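PDB 5ZB2: elongin-C, which serves as the linker of a cullin-3 E3 ubiquitin ligase that polyubiquitylates the RNA polymerase II subunit RPO21 and takes part in global genomic repair. Local coordinates for residues Ser24-Glu29 and Phe53-Leu58. Sequence-based numbering, arbitrary orientation.
Sequences SKDDKE and FDSHIL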
ATOM      1  N   SER B  24      30.354   9.167  33.566  1.00121.09           N
ATOM      2  CA  SER B  24      29.007   8.829  33.138  1.00118.06           C
ATOM      3  C   SER B  24      28.001   9.779  33.782  1.00122.16           C
ATOM      4  O   SER B  24      28.353  10.669  34.561  1.00126.78           O
ATOM      5  CB  SER B  24      28.681   7.378  33.500  1.00115.54           C
ATOM      6  OG  SER B  24      27.361   7.045  33.114  1.00117.28           O
ATOM      7  N   LYS B  25      26.722   9.587  33.448  1.00121.16           N
ATOM      8  CA  LYS B  25      25.666  10.322  34.135  1.00123.08           C
ATOM      9  C   LYS B  25      25.734  10.066  35.635  1.00133.53           C
ATOM     10  O   LYS B  25      25.694  11.002  36.441  1.00155.69           O
ATOM     11  CB  LYS B  25      24.298   9.928  33.578  1.00118.62           C
ATOM     12  CG  LYS B  25      23.147  10.738  34.155  1.00119.41           C
ATOM     13  CD  LYS B  25      21.836  10.433  33.452  1.00118.21           C
ATOM     14  CE  LYS B  25      20.717  11.326  33.965  1.00124.06           C
ATOM     15  NZ  LYS B  25      19.434  11.095  33.243  1.00121.35           N
ATOM     16  N   ASP B  26      25.834   8.799  36.025  1.00131.84           N
ATOM     17  CA  ASP B  26      26.194   8.469  37.392  1.00135.16           C
ATOM     18  C   ASP B  26      27.658   8.823  37.635  1.00137.91           C
ATOM     19  O   ASP B  26      28.457   8.957  36.703  1.00146.76           O
ATOM     20  CB  ASP B  26      25.954   6.984  37.670  1.00133.12           C
ATOM     21  CG  ASP B  26      24.485   6.613  37.628  1.00142.23           C
ATOM     22  OD1 ASP B  26      23.646   7.464  37.995  1.00133.51           O
ATOM     23  OD2 ASP B  26      24.170   5.471  37.233  1.00154.75           O
ATOM     24  N   ASP B  27      28.010   8.976  38.911  1.00138.93           N
ATOM     25  CA  ASP B  27      29.364   9.381  39.265  1.00141.37           C
ATOM     26  C   ASP B  27      30.415   8.340  38.893  1.00139.52           C
ATOM     27  O   ASP B  27      31.610   8.619  39.040  1.00134.74           O
ATOM     28  CB  ASP B  27      29.439   9.684  40.761  1.00148.91           C
ATOM     29  CG  ASP B  27      28.604  10.889  41.152  1.00147.36           C
ATOM     30  OD1 ASP B  27      28.449  11.804  40.315  1.00136.25           O
ATOM     31  OD2 ASP B  27      28.101  10.920  42.295  1.00156.04           O
ATOM     32  N   LYS B  28      30.010   7.163  38.417  1.00136.75           N
ATOM     33  CA  LYS B  28      30.973   6.145  38.023  1.00128.90           C
ATOM     34  C   LYS B  28      31.851   6.652  36.885  1.00128.94           C
ATOM     35  O   LYS B  28      31.366   7.261  35.928  1.00129.82           O
ATOM     36  CB  LYS B  28      30.249   4.866  37.598  1.00123.61           C
ATOM     37  CG  LYS B  28      29.269   4.331  38.632  1.00126.84           C
ATOM     38  CD  LYS B  28      28.716   2.973  38.229  1.00124.78           C
ATOM     39  CE  LYS B  28      27.557   2.556  39.121  1.00119.03           C
ATOM     40  NZ  LYS B  28      27.962   2.443  40.548  1.00114.91           N
ATOM     41  N   GLU B  29      33.150   6.393  36.992  1.00129.06           N
ATOM     42  CA  GLU B  29      34.133   6.836  36.015  1.00129.90           C
ATOM     43  C   GLU B  29      34.665   5.648  35.224  1.00132.33           C
ATOM     44  O   GLU B  29      34.486   4.486  35.598  1.00129.06           O
ATOM     45  CB  GLU B  29      35.286   7.576  36.705  1.00128.57           C
ATOM     46  CG  GLU B  29      34.861   8.828  37.457  1.00121.79           C
ATOM     47  CD  GLU B  29      36.034   9.560  38.084  1.00111.83           C
ATOM     48  OE1 GLU B  29      37.175   9.063  37.976  1.00107.31           O
ATOM     49  OE2 GLU B  29      35.814  10.633  38.684  1.00108.81           O
ATOM     50  N   PHE B  53      23.710   9.534  29.646  1.00107.91           N
ATOM     51  CA  PHE B  53      24.044   8.150  29.334  1.00106.53           C
ATOM     52  C   PHE B  53      24.331   7.397  30.623  1.00110.71           C
ATOM     53  O   PHE B  53      25.085   7.877  31.475  1.00111.56           O
ATOM     54  CB  PHE B  53      25.250   8.067  28.390  1.00 99.23           C
ATOM     55  CG  PHE B  53      24.948   8.481  26.975  1.00 93.49           C
ATOM     56  CD1 PHE B  53      23.725   8.191  26.392  1.00 90.02           C
ATOM     57  CD2 PHE B  53      25.895   9.159  26.226  1.00 88.80           C
ATOM     58  CE1 PHE B  53      23.451   8.569  25.094  1.00 82.18           C
ATOM     59  CE2 PHE B  53      25.626   9.542  24.924  1.00 83.70           C
ATOM     60  CZ  PHE B  53      24.402   9.246  24.358  1.00 78.37           C
ATOM     61  N   ASP B  54      23.735   6.214  30.755  1.00114.66           N
ATOM     62  CA  ASP B  54      23.860   5.413  31.960  1.00114.82           C
ATOM     63  C   ASP B  54      25.214   4.705  32.004  1.00109.50           C
ATOM     64  O   ASP B  54      25.992   4.715  31.047  1.00104.06           O
ATOM     65  CB  ASP B  54      22.726   4.392  32.040  1.00119.34           C
ATOM     66  CG  ASP B  54      21.356   5.042  32.051  1.00125.72           C
ATOM     67  OD1 ASP B  54      21.239   6.176  32.562  1.00128.28           O
ATOM     68  OD2 ASP B  54      20.398   4.420  31.547  1.00128.44           O
ATOM     69  N   SER B  55      25.482   4.070  33.146  1.00110.45           N
ATOM     70  CA  SER B  55      26.775   3.430  33.361  1.00107.91           C
ATOM     71  C   SER B  55      26.958   2.223  32.452  1.00101.66           C
ATOM     72  O   SER B  55      28.060   1.983  31.944  1.00 96.87           O
ATOM     73  CB  SER B  55      26.907   3.024  34.829  1.00109.84           C
ATOM     74  OG  SER B  55      26.774   4.151  35.678  1.00112.48           O
ATOM     75  N   HIS B  56      25.893   1.449  32.233  1.00101.06           N
ATOM     76  CA  HIS B  56      26.002   0.259  31.396  1.00 98.29           C
ATOM     77  C   HIS B  56      26.290   0.615  29.943  1.00 94.38           C
ATOM     78  O   HIS B  56      26.893  -0.185  29.219  1.00 89.22           O
ATOM     79  CB  HIS B  56      24.721  -0.570  31.498  1.00 99.56           C
ATOM     80  CG  HIS B  56      23.491   0.156  31.056  1.00107.20           C
ATOM     81  ND1 HIS B  56      22.951   0.010  29.796  1.00109.86           N
ATOM     82  CD2 HIS B  56      22.690   1.034  31.706  1.00122.94           C
ATOM     83  CE1 HIS B  56      21.873   0.765  29.689  1.00112.13           C
ATOM     84  NE2 HIS B  56      21.694   1.398  30.834  1.00120.41           N
ATOM     85  N   ILE B  57      25.876   1.804  29.498  1.00 94.54           N
ATOM     86  CA  ILE B  57      26.117   2.205  28.115  1.00 90.08           C
ATOM     87  C   ILE B  57      27.591   2.533  27.907  1.00 84.63           C
ATOM     88  O   ILE B  57      28.234   2.008  26.991  1.00 80.02           O
ATOM     89  CB  ILE B  57      25.214   3.395  27.737  1.00 90.26           C
ATOM     90  CG1 ILE B  57      23.735   3.010  27.854  1.00 96.38           C
ATOM     91  CG2 ILE B  57      25.529   3.896  26.331  1.00 79.54           C
ATOM     92  CD1 ILE B  57      23.293   1.879  26.931  1.00 87.90           C
ATOM     93  N   LEU B  58      28.147   3.406  28.750  1.00 87.37           N
ATOM     94  CA  LEU B  58      29.544   3.799  28.594  1.00 85.34           C
ATOM     95  C   LEU B  58      30.472   2.600  28.721  1.00 80.94           C
ATOM     96  O   LEU B  58      31.441   2.472  27.962  1.00 75.29           O
ATOM     97  CB  LEU B  58      29.913   4.866  29.621  1.00 93.40           C
ATOM     98  CG  LEU B  58      29.484   6.292  29.275  1.00 99.67           C
ATOM     99  CD1 LEU B  58      27.983   6.465  29.426  1.00101.50           C
ATOM    100  CD2 LEU B  58      30.229   7.299  30.135  1.00118.10           C
TER
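Ser24 and Lys25 both donate to the backbone carbonyl of Phe53. This joins the beta-hairpin loop between strands 19-23 and 29-33 to the start of helix 55-71 in the BTB/POZ fold of the Skp1 family. Lys25 N lies 3.1 Å from Phe53 O and meets it almost head-on, with a C=O...N angle of 169°. Ser24 OG reaches Phe53 O at 2.9 Å, tilted 29° out of the carbonyl plane. Two donors therefore satisfy one acceptor just before the helix. With chi1 at 179°, the hydroxyl points opposite the Ser24 amide nitrogen and onto the Phe53 carbonyl. With an alanine here, Phe53 O would probably lose the hydroxyl's bond and keep just the Lys25 amide as a donor from this loop. The loop is closed on its own side by Ser24 N, which donates to Lys28 O. Beside Ser24, Leu58 covers the backbone: its CD2 is 3.6 Å from Ser24 CA, and the same side chain also packs on Leu22 and Leu50. The Phe53 ring packs on Ala97 of helix 91-101. Nearer the surface, Lys28 lays its aliphatic chain alongside Ser55, with CD closest to the hydroxyl. Asp26 approaches that hydroxyl too, and Ser55 OG donates weakly to Asp26 OD2 across 3.3 Å.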